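Long-range contacts in subclass B3 metallo-beta-lactamase (Sphingobium indicum, PDB 7LUU), which probably hydrolyses beta-lactam antibiotics, as a zinc-dependent enzyme whose metal site unusually includes a glutamic acid among its ligands: residues I115-S120 with G139-A144; C217-F222 with K259-I264; Y234-P239 with A295-E300. All blocks are in the same frame, centred on the assembly; numbering follows the deposited sequence.

Interaction 1: residues I115-S120 with G139-A144. With GOL (glycerol), chain P.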
ATOM      1  N   ILE A 115       9.452  -3.272  15.272  1.00 17.37           N
ATOM      2  CA  ILE A 115       8.657  -2.541  14.283  1.00 17.65           C
ATOM      3  C   ILE A 115       7.825  -1.517  15.045  1.00 14.80           C
ATOM      4  O   ILE A 115       7.017  -1.869  15.924  1.00 17.51           O
ATOM      5  CB  ILE A 115       7.753  -3.497  13.471  1.00 16.60           C
ATOM      6  CG1 ILE A 115       8.644  -4.438  12.626  1.00 16.95           C
ATOM      7  CG2 ILE A 115       6.797  -2.661  12.552  1.00 13.74           C
ATOM      8  CD1 ILE A 115       7.908  -5.660  12.048  1.00 17.04           C
ATOM      9  N   LYS A 116       8.064  -0.251  14.742  1.00 13.86           N
ATOM     10  CA  LYS A 116       7.434   0.851  15.445  1.00 14.06           C
ATOM     11  C   LYS A 116       6.199   1.372  14.713  1.00 17.37           C
ATOM     12  O   LYS A 116       5.302   1.924  15.345  1.00 15.77           O
ATOM     13  CB  LYS A 116       8.440   2.007  15.572  1.00 17.40           C
ATOM     14  CG  LYS A 116       9.641   1.599  16.496  1.00 25.33           C
ATOM     15  CD  LYS A 116       9.158   1.238  17.924  1.00 33.44           C
ATOM     16  CE  LYS A 116      10.197   0.650  19.038  1.00 47.31           C
ATOM     17  NZ  LYS A 116       9.775  -0.680  19.749  1.00 39.78           N
ATOM     18  N   PHE A 117       6.193   1.280  13.398  1.00 14.24           N
ATOM     19  CA  PHE A 117       5.087   1.822  12.597  1.00 12.60           C
ATOM     20  C   PHE A 117       4.781   0.855  11.470  1.00 12.12           C
ATOM     21  O   PHE A 117       5.693   0.252  10.897  1.00 14.96           O
ATOM     22  CB  PHE A 117       5.418   3.188  11.964  1.00 16.33           C
ATOM     23  CG  PHE A 117       5.594   4.280  12.976  1.00 13.58           C
ATOM     24  CD1 PHE A 117       4.481   4.847  13.589  1.00 14.94           C
ATOM     25  CD2 PHE A 117       6.849   4.718  13.300  1.00 17.12           C
ATOM     26  CE1 PHE A 117       4.648   5.835  14.547  1.00 18.98           C
ATOM     27  CE2 PHE A 117       7.037   5.699  14.265  1.00 21.14           C
ATOM     28  CZ  PHE A 117       5.907   6.271  14.885  1.00 20.21           C
ATOM     29  N   ILE A 118       3.496   0.772  11.101  1.00 11.85           N
ATOM     30  CA  ILE A 118       3.060   0.054   9.914  1.00 11.50           C
ATOM     31  C   ILE A 118       2.310   1.085   9.075  1.00 14.42           C
ATOM     32  O   ILE A 118       1.278   1.637   9.519  1.00 14.76           O
ATOM     33  CB  ILE A 118       2.158  -1.149  10.276  1.00 12.32           C
ATOM     34  CG1 ILE A 118       2.911  -2.183  11.153  1.00 13.27           C
ATOM     35  CG2 ILE A 118       1.636  -1.836   8.971  1.00 13.84           C
ATOM     36  CD1 ILE A 118       1.873  -3.074  11.941  1.00 14.72           C
ATOM     37  N   LEU A 119       2.840   1.389   7.881  1.00 11.07           N
ATOM     38  CA  LEU A 119       2.182   2.369   6.991  1.00 10.91           C
ATOM     39  C   LEU A 119       1.157   1.640   6.104  1.00 13.82           C
ATOM     40  O   LEU A 119       1.390   0.524   5.679  1.00 16.30           O
ATOM     41  CB  LEU A 119       3.234   3.084   6.106  1.00 14.23           C
ATOM     42  CG  LEU A 119       4.483   3.536   6.897  1.00 12.70           C
ATOM     43  CD1 LEU A 119       5.340   4.333   5.885  1.00 15.28           C
ATOM     44  CD2 LEU A 119       4.214   4.378   8.126  1.00 12.67           C
ATOM     45  N   SER A 120       0.011   2.263   5.830  1.00 12.24           N
ATOM     46  CA  SER A 120      -1.062   1.612   5.057  1.00 12.27           C
ATOM     47  C   SER A 120      -1.349   2.387   3.766  1.00 14.46           C
ATOM     48  O   SER A 120      -1.687   3.573   3.836  1.00 15.99           O
ATOM     49  CB  SER A 120      -2.329   1.514   5.917  1.00 14.12           C
ATOM     50  OG  SER A 120      -3.447   1.059   5.154  1.00 14.00           O
ATOM     51  N   GLY A 139       3.421  -4.307  18.515  1.00 16.68           N
ATOM     52  CA  GLY A 139       3.153  -3.090  19.245  1.00 18.61           C
ATOM     53  C   GLY A 139       3.230  -1.845  18.394  1.00 18.50           C
ATOM     54  O   GLY A 139       3.063  -0.733  18.928  1.00 19.80           O
ATOM     55  N   ALA A 140       3.365  -2.013  17.086  1.00 14.54           N
ATOM     56  CA  ALA A 140       3.482  -0.883  16.184  1.00 13.71           C
ATOM     57  C   ALA A 140       2.196  -0.039  16.151  1.00 15.98           C
ATOM     58  O   ALA A 140       1.085  -0.551  16.274  1.00 18.02           O
ATOM     59  CB  ALA A 140       3.824  -1.362  14.745  1.00 14.36           C
ATOM     60  N   THR A 141       2.378   1.240  15.787  1.00 14.32           N
ATOM     61  CA  THR A 141       1.307   2.158  15.471  1.00 16.92           C
ATOM     62  C   THR A 141       1.056   2.110  13.974  1.00 16.80           C
ATOM     63  O   THR A 141       2.011   2.125  13.206  1.00 13.71           O
ATOM     64  CB  THR A 141       1.702   3.581  15.879  1.00 18.69           C
ATOM     65  OG1 THR A 141       1.652   3.607  17.321  1.00 19.22           O
ATOM     66  CG2 THR A 141       0.639   4.619  15.370  1.00 21.06           C
ATOM     67  N   VAL A 142      -0.233   2.066  13.576  1.00 13.76           N
ATOM     68  CA  VAL A 142      -0.592   2.007  12.163  1.00 14.95           C
ATOM     69  C   VAL A 142      -0.790   3.412  11.667  1.00 17.05           C
ATOM     70  O   VAL A 142      -1.472   4.217  12.326  1.00 17.14           O
ATOM     71  CB  VAL A 142      -1.875   1.166  11.978  1.00 13.83           C
ATOM     72  CG1 VAL A 142      -2.228   1.094  10.459  1.00 13.80           C
ATOM     73  CG2 VAL A 142      -1.609  -0.207  12.502  1.00 15.71           C
ATOM     74  N   VAL A 143      -0.267   3.697  10.481  1.00 12.75           N
ATOM     75  CA  VAL A 143      -0.230   5.074   9.977  1.00 15.44           C
ATOM     76  C   VAL A 143      -0.949   5.114   8.652  1.00 13.55           C
ATOM     77  O   VAL A 143      -0.679   4.282   7.785  1.00 12.75           O
ATOM     78  CB  VAL A 143       1.222   5.530   9.777  1.00 13.65           C
ATOM     79  CG1 VAL A 143       1.205   6.988   9.330  1.00 16.75           C
ATOM     80  CG2 VAL A 143       2.076   5.356  11.057  1.00 15.25           C
ATOM     81  N   ALA A 144      -1.879   6.080   8.487  1.00 13.34           N
ATOM     82  CA  ALA A 144      -2.686   6.123   7.260  1.00 15.31           C
ATOM     83  C   ALA A 144      -3.150   7.555   7.004  1.00 13.89           C
ATOM     84  O   ALA A 144      -2.974   8.445   7.834  1.00 15.50           O
ATOM     85  CB  ALA A 144      -3.916   5.214   7.346  1.00 14.53           C
TER
HETATM   86  C1  GOL P 315       5.687   3.409  19.067  1.00 67.43           C
HETATM   87  O1  GOL P 315       5.721   3.513  17.647  1.00 49.22           O
HETATM   88  C2  GOL P 315       6.133   1.942  19.566  1.00 70.42           C
HETATM   89  O2  GOL P 315       5.808   0.909  18.698  1.00 68.52           O
HETATM   90  C3  GOL P 315       5.560   1.717  21.033  1.00 69.66           C
HETATM   91  O3  GOL P 315       6.435   0.812  21.669  1.00 64.58           O
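Strands 115-119 and 141-144 are the neighbouring parallel strands of a beta-alpha-beta crossover in one of the two mixed sheets of the metallo-beta-lactamase fold, with Phe117 paired to Thr141, Ile118 to Val142 and Leu119 to Val143. The chain that leaves Ser120 soon supplies the zinc ligands Glu122, His124, Asp126 and His127, so the Ser120 end of the pairing runs toward the metal site, its side chain about 10 Å from a zinc ion. Four backbone hydrogen bonds join the strands: Thr141 N to Lys116 O, Ile118 N to Thr141 O, Val143 N to Ile118 O (2.7 Å) and Ser120 N to Val143 O. On the face with Phe117, Leu119 and Val143, the valine holds CG2 anti to its own carbonyl carbon, which places that methyl 3.5 Å from Phe117 CD1 and 3.8 Å from Leu119 CD2. The leucine methyl CD2 also meets Val143 CB at 3.6 Å, the two side chains running alongside each other. Thr141 CB takes up a similar place beside the ring, 3.8 Å from Phe117 CD1. Ahead of strand 141-144, Ala140 points its CB at 115-120, touching Ile118 CG1 and Ile115 CG2. A glycerol, probably from the crystallisation liquor, bridges Lys116 and the loop residue Gly139: its O1 donates to Lys116 O (2.8 Å), which thus has two donors, and its O2 donates to Gly139 O (3.2 Å). O1 also sits over one face of the Phe117 ring, toward the rim. Strand 87-90 flanks 115-119 through backbone bonds of Lys116, Phe117 and Leu119, and Val142 pairs with Arg175 beyond 141-144. Helix 131-138 packs on Ile118 and Val142, whereas Leu185 of strand 184-187 reaches Phe117 and Leu119.

Interaction 2: residues C217-F222 with K259-I264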
ATOM      1  N   CYS A 217      22.426   7.998  -2.311  1.00 22.64           N
ATOM      2  CA  CYS A 217      21.065   7.829  -1.843  1.00 21.22           C
ATOM      3  C   CYS A 217      20.148   7.670  -3.038  1.00 23.24           C
ATOM      4  O   CYS A 217      20.398   8.220  -4.112  1.00 24.86           O
ATOM      5  CB  CYS A 217      20.533   8.987  -1.034  1.00 32.99           C
ATOM      6  SG  CYS A 217      21.579   9.306   0.496  1.00 36.29           S
ATOM      7  N   LYS A 218      19.092   6.895  -2.831  1.00 21.10           N
ATOM      8  CA  LYS A 218      18.064   6.715  -3.859  1.00 19.40           C
ATOM      9  C   LYS A 218      16.720   7.052  -3.257  1.00 19.87           C
ATOM     10  O   LYS A 218      16.429   6.660  -2.120  1.00 20.09           O
ATOM     11  CB  LYS A 218      17.964   5.300  -4.388  1.00 20.67           C
ATOM     12  CG  LYS A 218      19.192   4.910  -5.222  1.00 22.31           C
ATOM     13  CD  LYS A 218      18.916   3.493  -5.838  1.00 23.63           C
ATOM     14  CE  LYS A 218      20.128   2.882  -6.518  1.00 33.41           C
ATOM     15  NZ  LYS A 218      20.281   3.655  -7.787  1.00 39.50           N
ATOM     16  N   ALA A 219      15.902   7.733  -4.024  1.00 17.49           N
ATOM     17  CA  ALA A 219      14.547   8.073  -3.634  1.00 16.61           C
ATOM     18  C   ALA A 219      13.611   6.911  -3.943  1.00 19.53           C
ATOM     19  O   ALA A 219      13.434   6.554  -5.127  1.00 17.48           O
ATOM     20  CB  ALA A 219      14.100   9.300  -4.415  1.00 20.04           C
ATOM     21  N   ILE A 220      13.046   6.283  -2.898  1.00 15.02           N
ATOM     22  CA  ILE A 220      12.163   5.133  -3.091  1.00 14.31           C
ATOM     23  C   ILE A 220      10.715   5.615  -2.950  1.00 15.41           C
ATOM     24  O   ILE A 220      10.369   6.415  -2.051  1.00 14.67           O
ATOM     25  CB  ILE A 220      12.453   4.035  -2.044  1.00 15.57           C
ATOM     26  CG1 ILE A 220      13.941   3.589  -2.189  1.00 18.12           C
ATOM     27  CG2 ILE A 220      11.540   2.870  -2.254  1.00 16.25           C
ATOM     28  CD1 ILE A 220      14.265   2.425  -1.157  1.00 20.80           C
ATOM     29  N   VAL A 221       9.835   5.083  -3.801  1.00 13.27           N
ATOM     30  CA  VAL A 221       8.416   5.357  -3.711  1.00 12.73           C
ATOM     31  C   VAL A 221       7.700   4.023  -3.555  1.00 13.49           C
ATOM     32  O   VAL A 221       7.846   3.159  -4.421  1.00 14.61           O
ATOM     33  CB  VAL A 221       7.919   6.041  -4.995  1.00 14.04           C
ATOM     34  CG1 VAL A 221       6.379   6.237  -4.959  1.00 13.56           C
ATOM     35  CG2 VAL A 221       8.602   7.416  -5.082  1.00 14.84           C
ATOM     36  N   PHE A 222       6.854   3.892  -2.509  1.00 12.80           N
ATOM     37  CA  PHE A 222       5.972   2.735  -2.375  1.00 11.85           C
ATOM     38  C   PHE A 222       4.606   3.248  -2.756  1.00 11.85           C
ATOM     39  O   PHE A 222       3.985   4.006  -1.979  1.00 13.84           O
ATOM     40  CB  PHE A 222       6.021   2.193  -0.941  1.00 11.69           C
ATOM     41  CG  PHE A 222       5.306   0.832  -0.777  1.00 11.64           C
ATOM     42  CD1 PHE A 222       3.955   0.729  -1.036  1.00 12.44           C
ATOM     43  CD2 PHE A 222       6.031  -0.336  -0.438  1.00 12.50           C
ATOM     44  CE1 PHE A 222       3.296  -0.462  -0.853  1.00 11.66           C
ATOM     45  CE2 PHE A 222       5.368  -1.539  -0.235  1.00 14.43           C
ATOM     46  CZ  PHE A 222       4.006  -1.616  -0.453  1.00 13.85           C
ATOM     47  N   LYS A 259      10.270  12.517  -6.957  1.00 21.67           N
ATOM     48  CA  LYS A 259      11.580  11.955  -7.216  1.00 19.15           C
ATOM     49  C   LYS A 259      11.428  10.461  -6.937  1.00 21.74           C
ATOM     50  O   LYS A 259      10.929  10.046  -5.874  1.00 25.72           O
ATOM     51  CB  LYS A 259      12.634  12.573  -6.290  1.00 24.66           C
ATOM     52  CG  LYS A 259      14.059  12.201  -6.614  1.00 25.22           C
ATOM     53  CD  LYS A 259      14.388  12.771  -7.963  1.00 27.95           C
ATOM     54  CE  LYS A 259      15.854  12.705  -8.324  1.00 35.53           C
ATOM     55  NZ  LYS A 259      16.022  13.387  -9.654  1.00 35.69           N
ATOM     56  N   CYS A 260      11.871   9.689  -7.885  1.00 19.77           N
ATOM     57  CA  CYS A 260      11.437   8.301  -7.936  1.00 19.11           C
ATOM     58  C   CYS A 260      12.527   7.523  -8.653  1.00 20.63           C
ATOM     59  O   CYS A 260      12.478   7.246  -9.874  1.00 24.91           O
ATOM     60  CB  CYS A 260      10.119   8.255  -8.699  1.00 17.48           C
ATOM     61  SG  CYS A 260       9.530   6.560  -9.060  1.00 22.80           S
ATOM     62  N   ASP A 261      13.570   7.188  -7.890  1.00 15.75           N
ATOM     63  CA  ASP A 261      14.612   6.335  -8.413  1.00 17.12           C
ATOM     64  C   ASP A 261      14.211   4.865  -8.365  1.00 15.55           C
ATOM     65  O   ASP A 261      14.735   4.032  -9.136  1.00 16.02           O
ATOM     66  CB  ASP A 261      15.853   6.502  -7.565  1.00 18.96           C
ATOM     67  CG  ASP A 261      16.491   7.864  -7.730  1.00 23.28           C
ATOM     68  OD1 ASP A 261      16.676   8.312  -8.900  1.00 21.71           O
ATOM     69  OD2 ASP A 261      16.712   8.518  -6.662  1.00 21.15           O
ATOM     70  N   ILE A 262      13.348   4.511  -7.400  1.00 15.15           N
ATOM     71  CA  ILE A 262      12.913   3.143  -7.246  1.00 14.18           C
ATOM     72  C   ILE A 262      11.412   3.206  -7.019  1.00 15.52           C
ATOM     73  O   ILE A 262      10.964   3.997  -6.176  1.00 14.46           O
ATOM     74  CB  ILE A 262      13.614   2.467  -6.066  1.00 14.46           C
ATOM     75  CG1 ILE A 262      15.061   2.210  -6.438  1.00 16.85           C
ATOM     76  CG2 ILE A 262      12.897   1.081  -5.701  1.00 17.50           C
ATOM     77  CD1 ILE A 262      15.862   1.660  -5.205  1.00 17.19           C
ATOM     78  N   LEU A 263      10.650   2.370  -7.749  1.00 13.40           N
ATOM     79  CA  LEU A 263       9.187   2.295  -7.591  1.00 13.53           C
ATOM     80  C   LEU A 263       8.826   0.902  -7.114  1.00 12.75           C
ATOM     81  O   LEU A 263       9.147  -0.098  -7.783  1.00 12.72           O
ATOM     82  CB  LEU A 263       8.509   2.577  -8.959  1.00 13.15           C
ATOM     83  CG  LEU A 263       7.002   2.245  -8.955  1.00 14.16           C
ATOM     84  CD1 LEU A 263       6.222   3.139  -7.956  1.00 18.55           C
ATOM     85  CD2 LEU A 263       6.458   2.353 -10.357  1.00 15.33           C
ATOM     86  N   ILE A 264       8.192   0.823  -5.949  1.00 12.57           N
ATOM     87  CA  ILE A 264       7.591  -0.436  -5.461  1.00 13.64           C
ATOM     88  C   ILE A 264       6.095  -0.251  -5.572  1.00 14.37           C
ATOM     89  O   ILE A 264       5.562   0.665  -4.953  1.00 16.47           O
ATOM     90  CB  ILE A 264       7.963  -0.711  -3.997  1.00 12.69           C
ATOM     91  CG1 ILE A 264       9.474  -0.889  -3.833  1.00 13.53           C
ATOM     92  CG2 ILE A 264       7.216  -2.002  -3.504  1.00 14.78           C
ATOM     93  CD1 ILE A 264       9.938  -0.694  -2.375  1.00 14.13           C
TER
HETATM   94  O   HOH W   1      11.373   9.226  -2.805  1.00 26.66           O
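With chi1 at -69°, Asp261 sets its carboxylate anti to its own carbonyl carbon and turned to Ala219, where OD2 accepts from Ala219 N through its anti lone pair in a nearly straight bond (2.9 Å, 175° at the hydrogen). Phe222, with CG anti to its backbone N (chi1 -170°), swings its ring obliquely across Ile264 and lays CD2 3.7 Å from Ile264 CG2. Ala219 O in turn takes two donors, Asp261 N at 2.8 Å and Ile262 N at 3.1 Å, at the place where the incoming loop becomes a strand. From there the pairing is regular and parallel, with Val221 N bonded to Ile262 O and Ile264 N to Val221 O. Lys218 crosses Ile262 at about a right angle, its CD 3.6 Å from Ile262 CD1, and on the same face Ile220 CG2 meets Ile264 CD1 at 3.9 Å. Val221 CG2 leans the other way, onto Lys259 O and Cys260 CB, while a water donates to both Ile220 O and Lys259 O. These are the two strands of a beta-alpha-beta unit connected through helix 242-257. Strand 205-213 pairs antiparallel with 216-223 on its far side, and helix 282-300 backs Val221 and Leu263, tied in by the Cys260-Cys283 disulfide.

Interaction 3: residues Y234-P239 with A295-E300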
ATOM      1  N   TYR A 234     -21.187   0.344  -9.843  1.00 24.19           N
ATOM      2  CA  TYR A 234     -20.533   1.625  -9.608  1.00 22.26           C
ATOM      3  C   TYR A 234     -20.219   2.313 -10.927  1.00 23.73           C
ATOM      4  O   TYR A 234     -19.788   1.668 -11.888  1.00 19.35           O
ATOM      5  CB  TYR A 234     -19.230   1.434  -8.855  1.00 17.87           C
ATOM      6  CG  TYR A 234     -18.508   2.704  -8.467  1.00 17.10           C
ATOM      7  CD1 TYR A 234     -18.905   3.420  -7.325  1.00 18.64           C
ATOM      8  CD2 TYR A 234     -17.466   3.202  -9.254  1.00 17.17           C
ATOM      9  CE1 TYR A 234     -18.218   4.588  -6.951  1.00 19.47           C
ATOM     10  CE2 TYR A 234     -16.775   4.378  -8.912  1.00 20.90           C
ATOM     11  CZ  TYR A 234     -17.170   5.053  -7.734  1.00 20.78           C
ATOM     12  OH  TYR A 234     -16.494   6.192  -7.373  1.00 18.46           O
ATOM     13  N   ARG A 235     -20.401   3.639 -10.972  1.00 18.86           N
ATOM     14  CA  ARG A 235     -20.029   4.371 -12.179  1.00 18.95           C
ATOM     15  C   ARG A 235     -19.054   5.470 -11.817  1.00 19.82           C
ATOM     16  O   ARG A 235     -19.401   6.417 -11.092  1.00 18.84           O
ATOM     17  CB  ARG A 235     -21.239   4.986 -12.873  1.00 19.39           C
ATOM     18  CG  ARG A 235     -22.261   3.889 -13.285  1.00 22.62           C
ATOM     19  CD  ARG A 235     -21.703   3.106 -14.517  1.00 23.35           C
ATOM     20  NE  ARG A 235     -22.690   2.107 -14.921  1.00 27.31           N
ATOM     21  CZ  ARG A 235     -22.678   0.847 -14.486  1.00 31.96           C
ATOM     22  NH1 ARG A 235     -21.726   0.450 -13.622  1.00 27.97           N
ATOM     23  NH2 ARG A 235     -23.628  -0.016 -14.892  1.00 32.49           N
ATOM     24  N   PHE A 236     -17.867   5.403 -12.411  1.00 19.18           N
ATOM     25  CA  PHE A 236     -16.917   6.513 -12.252  1.00 18.19           C
ATOM     26  C   PHE A 236     -17.385   7.783 -12.908  1.00 20.80           C
ATOM     27  O   PHE A 236     -16.895   8.871 -12.539  1.00 21.28           O
ATOM     28  CB  PHE A 236     -15.556   6.108 -12.852  1.00 17.63           C
ATOM     29  CG  PHE A 236     -14.780   5.094 -12.008  1.00 17.72           C
ATOM     30  CD1 PHE A 236     -14.960   3.705 -12.248  1.00 19.44           C
ATOM     31  CD2 PHE A 236     -13.860   5.512 -11.056  1.00 18.38           C
ATOM     32  CE1 PHE A 236     -14.205   2.752 -11.491  1.00 19.99           C
ATOM     33  CE2 PHE A 236     -13.132   4.580 -10.259  1.00 20.93           C
ATOM     34  CZ  PHE A 236     -13.297   3.217 -10.506  1.00 20.04           C
ATOM     35  N   THR A 237     -18.290   7.677 -13.907  1.00 18.14           N
ATOM     36  CA  THR A 237     -18.822   8.856 -14.582  1.00 19.51           C
ATOM     37  C   THR A 237     -20.025   9.484 -13.864  0.75 19.28           C
ATOM     38  O   THR A 237     -20.537  10.514 -14.347  0.85 20.03           O
ATOM     39  CB  THR A 237     -19.225   8.521 -16.040  1.00 21.58           C
ATOM     40  OG1 THR A 237     -20.140   7.427 -16.063  1.00 21.58           O
ATOM     41  CG2 THR A 237     -17.961   8.159 -16.836  1.00 21.73           C
ATOM     42  N   ALA A 238     -20.467   8.929 -12.730  1.00 19.15           N
ATOM     43  CA  ALA A 238     -21.589   9.522 -12.017  0.92 24.61           C
ATOM     44  C   ALA A 238     -21.129  10.814 -11.349  1.00 22.55           C
ATOM     45  O   ALA A 238     -19.990  10.904 -10.894  0.83 19.23           O
ATOM     46  CB  ALA A 238     -22.145   8.567 -10.986  1.00 23.46           C
ATOM     47  N   PRO A 239     -21.983  11.831 -11.262  1.00 24.89           N
ATOM     48  CA  PRO A 239     -21.558  13.041 -10.541  1.00 22.82           C
ATOM     49  C   PRO A 239     -21.089  12.767  -9.120  1.00 22.28           C
ATOM     50  O   PRO A 239     -20.123  13.419  -8.675  1.00 21.40           O
ATOM     51  CB  PRO A 239     -22.815  13.919 -10.575  1.00 24.30           C
ATOM     52  CG  PRO A 239     -23.473  13.526 -11.896  1.00 29.47           C
ATOM     53  CD  PRO A 239     -23.242  12.038 -12.031  1.00 27.57           C
ATOM     54  N   ALA A 295      -9.140   6.027 -18.614  1.00 18.41           N
ATOM     55  CA  ALA A 295      -9.773   6.506 -19.842  1.00 18.05           C
ATOM     56  C   ALA A 295     -10.619   5.412 -20.464  1.00 21.24           C
ATOM     57  O   ALA A 295     -11.706   5.679 -21.034  1.00 21.52           O
ATOM     58  CB  ALA A 295      -8.693   6.975 -20.842  1.00 19.13           C
ATOM     59  N   LYS A 296     -10.083   4.192 -20.479  1.00 21.36           N
ATOM     60  CA  LYS A 296     -10.824   3.076 -21.067  1.00 22.67           C
ATOM     61  C   LYS A 296     -12.106   2.810 -20.270  1.00 22.73           C
ATOM     62  O   LYS A 296     -13.176   2.558 -20.856  1.00 22.37           O
ATOM     63  CB  LYS A 296      -9.930   1.839 -21.128  1.00 25.26           C
ATOM     64  CG  LYS A 296     -10.569   0.657 -21.776  1.00 38.70           C
ATOM     65  CD  LYS A 296      -9.734  -0.625 -21.580  1.00 51.51           C
ATOM     66  CE  LYS A 296      -9.709  -1.457 -22.865  1.00 60.17           C
ATOM     67  NZ  LYS A 296     -10.110  -2.873 -22.594  1.00 69.20           N
ATOM     68  N   ARG A 297     -12.020   2.896 -18.942  1.00 20.98           N
ATOM     69  CA  ARG A 297     -13.175   2.660 -18.088  1.00 21.65           C
ATOM     70  C   ARG A 297     -14.243   3.737 -18.298  1.00 23.36           C
ATOM     71  O   ARG A 297     -15.429   3.406 -18.441  1.00 18.89           O
ATOM     72  CB  ARG A 297     -12.736   2.578 -16.619  1.00 20.04           C
ATOM     73  CG  ARG A 297     -13.903   2.566 -15.635  1.00 20.44           C
ATOM     74  CD  ARG A 297     -14.820   1.376 -15.843  1.00 23.60           C
ATOM     75  NE  ARG A 297     -15.982   1.504 -14.945  1.00 24.81           N
ATOM     76  CZ  ARG A 297     -16.171   0.778 -13.835  1.00 24.76           C
ATOM     77  NH1 ARG A 297     -15.318  -0.215 -13.488  1.00 22.75           N
ATOM     78  NH2 ARG A 297     -17.255   1.036 -13.079  1.00 23.35           N
ATOM     79  N   LEU A 298     -13.834   5.022 -18.343  1.00 17.71           N
ATOM     80  CA  LEU A 298     -14.794   6.110 -18.574  1.00 17.87           C
ATOM     81  C   LEU A 298     -15.485   5.931 -19.905  1.00 19.32           C
ATOM     82  O   LEU A 298     -16.691   6.170 -20.032  1.00 20.65           O
ATOM     83  CB  LEU A 298     -14.094   7.463 -18.497  1.00 18.76           C
ATOM     84  CG  LEU A 298     -13.411   7.842 -17.172  1.00 18.57           C
ATOM     85  CD1 LEU A 298     -12.782   9.224 -17.361  1.00 22.82           C
ATOM     86  CD2 LEU A 298     -14.371   7.922 -16.040  1.00 20.38           C
ATOM     87  N   ALA A 299     -14.729   5.575 -20.933  1.00 19.81           N
ATOM     88  CA  ALA A 299     -15.356   5.386 -22.236  1.00 23.03           C
ATOM     89  C   ALA A 299     -16.350   4.231 -22.177  1.00 21.84           C
ATOM     90  O   ALA A 299     -17.433   4.291 -22.789  1.00 23.89           O
ATOM     91  CB  ALA A 299     -14.269   5.116 -23.259  1.00 23.25           C
ATOM     92  N   GLU A 300     -15.978   3.150 -21.477  1.00 22.17           N
ATOM     93  CA  GLU A 300     -16.867   1.997 -21.353  1.00 23.29           C
ATOM     94  C   GLU A 300     -18.199   2.392 -20.776  1.00 22.17           C
ATOM     95  O   GLU A 300     -19.244   1.880 -21.202  1.00 24.84           O
ATOM     96  CB  GLU A 300     -16.258   0.911 -20.441  1.00 24.68           C
ATOM     97  CG  GLU A 300     -15.158   0.138 -21.128  1.00 38.57           C
ATOM     98  CD  GLU A 300     -14.341  -0.769 -20.164  1.00 47.33           C
ATOM     99  OE1 GLU A 300     -14.425  -0.608 -18.903  1.00 40.83           O
ATOM    100  OE2 GLU A 300     -13.586  -1.624 -20.697  1.00 46.95           O
TER
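Residues Arg235 to Ala238 form a type I beta turn, closed by Ala238 N to Arg235 O, whose central Phe236 and Thr237 face Arg297 and Leu298. The contact thus joins the loop between strand 216-223 and helix 242-257 to the last turns of helix 282-300 in the metallo-beta-lactamase fold, a surface contact whose buried Phe236 side chain reaches to about 7 Å from that of the zinc ligand His200. Phe236 meets Arg297 by its edge: CD1 stands over one face of the guanidinium, 3.5 Å from Arg297 CZ, with the two planes 88° apart. A bend at chi2 (61°) of Arg297 helps to bring the group there. Tyr234 CE2 lies over the centre of one face of the same phenyl ring, so the tyrosine covers a face while the arginine meets the edge. Arg297 NH2 comes within 2.9 Å of Tyr234 O. Arg235 NH1 donates a hydrogen bond to Tyr234 O. Just beyond the helix segment, Glu301 forms a salt bridge with Arg297 NE and bonds Phe236 N and Thr237 OG1, fixing turn and arginine together; Arg297 NH2 is hydrogen-bonded to Ser230 OG. Leu298 CD2 finishes the contact, 3.9 Å from Phe236 CB and 3.7 Å from Thr237 CG2.

Interactions 1 and 2 are equivalent in kind, each a parallel strand pair of a beta-alpha-beta unit, but they belong to different sheets, their centres about 20 Å apart. Interaction 1 is the more buried; interaction 2 is only partly buried, and an aspartate side chain adds to its backbone bonds. Interaction 3 is a surface contact with no strand pairing: side chains do the work, through an arginine, an aromatic edge and an acid beyond the segment. It alternates along the chain with interaction 2, and both involve helix 282-300, which packs behind 259-264 and, at its far end, meets 234-239.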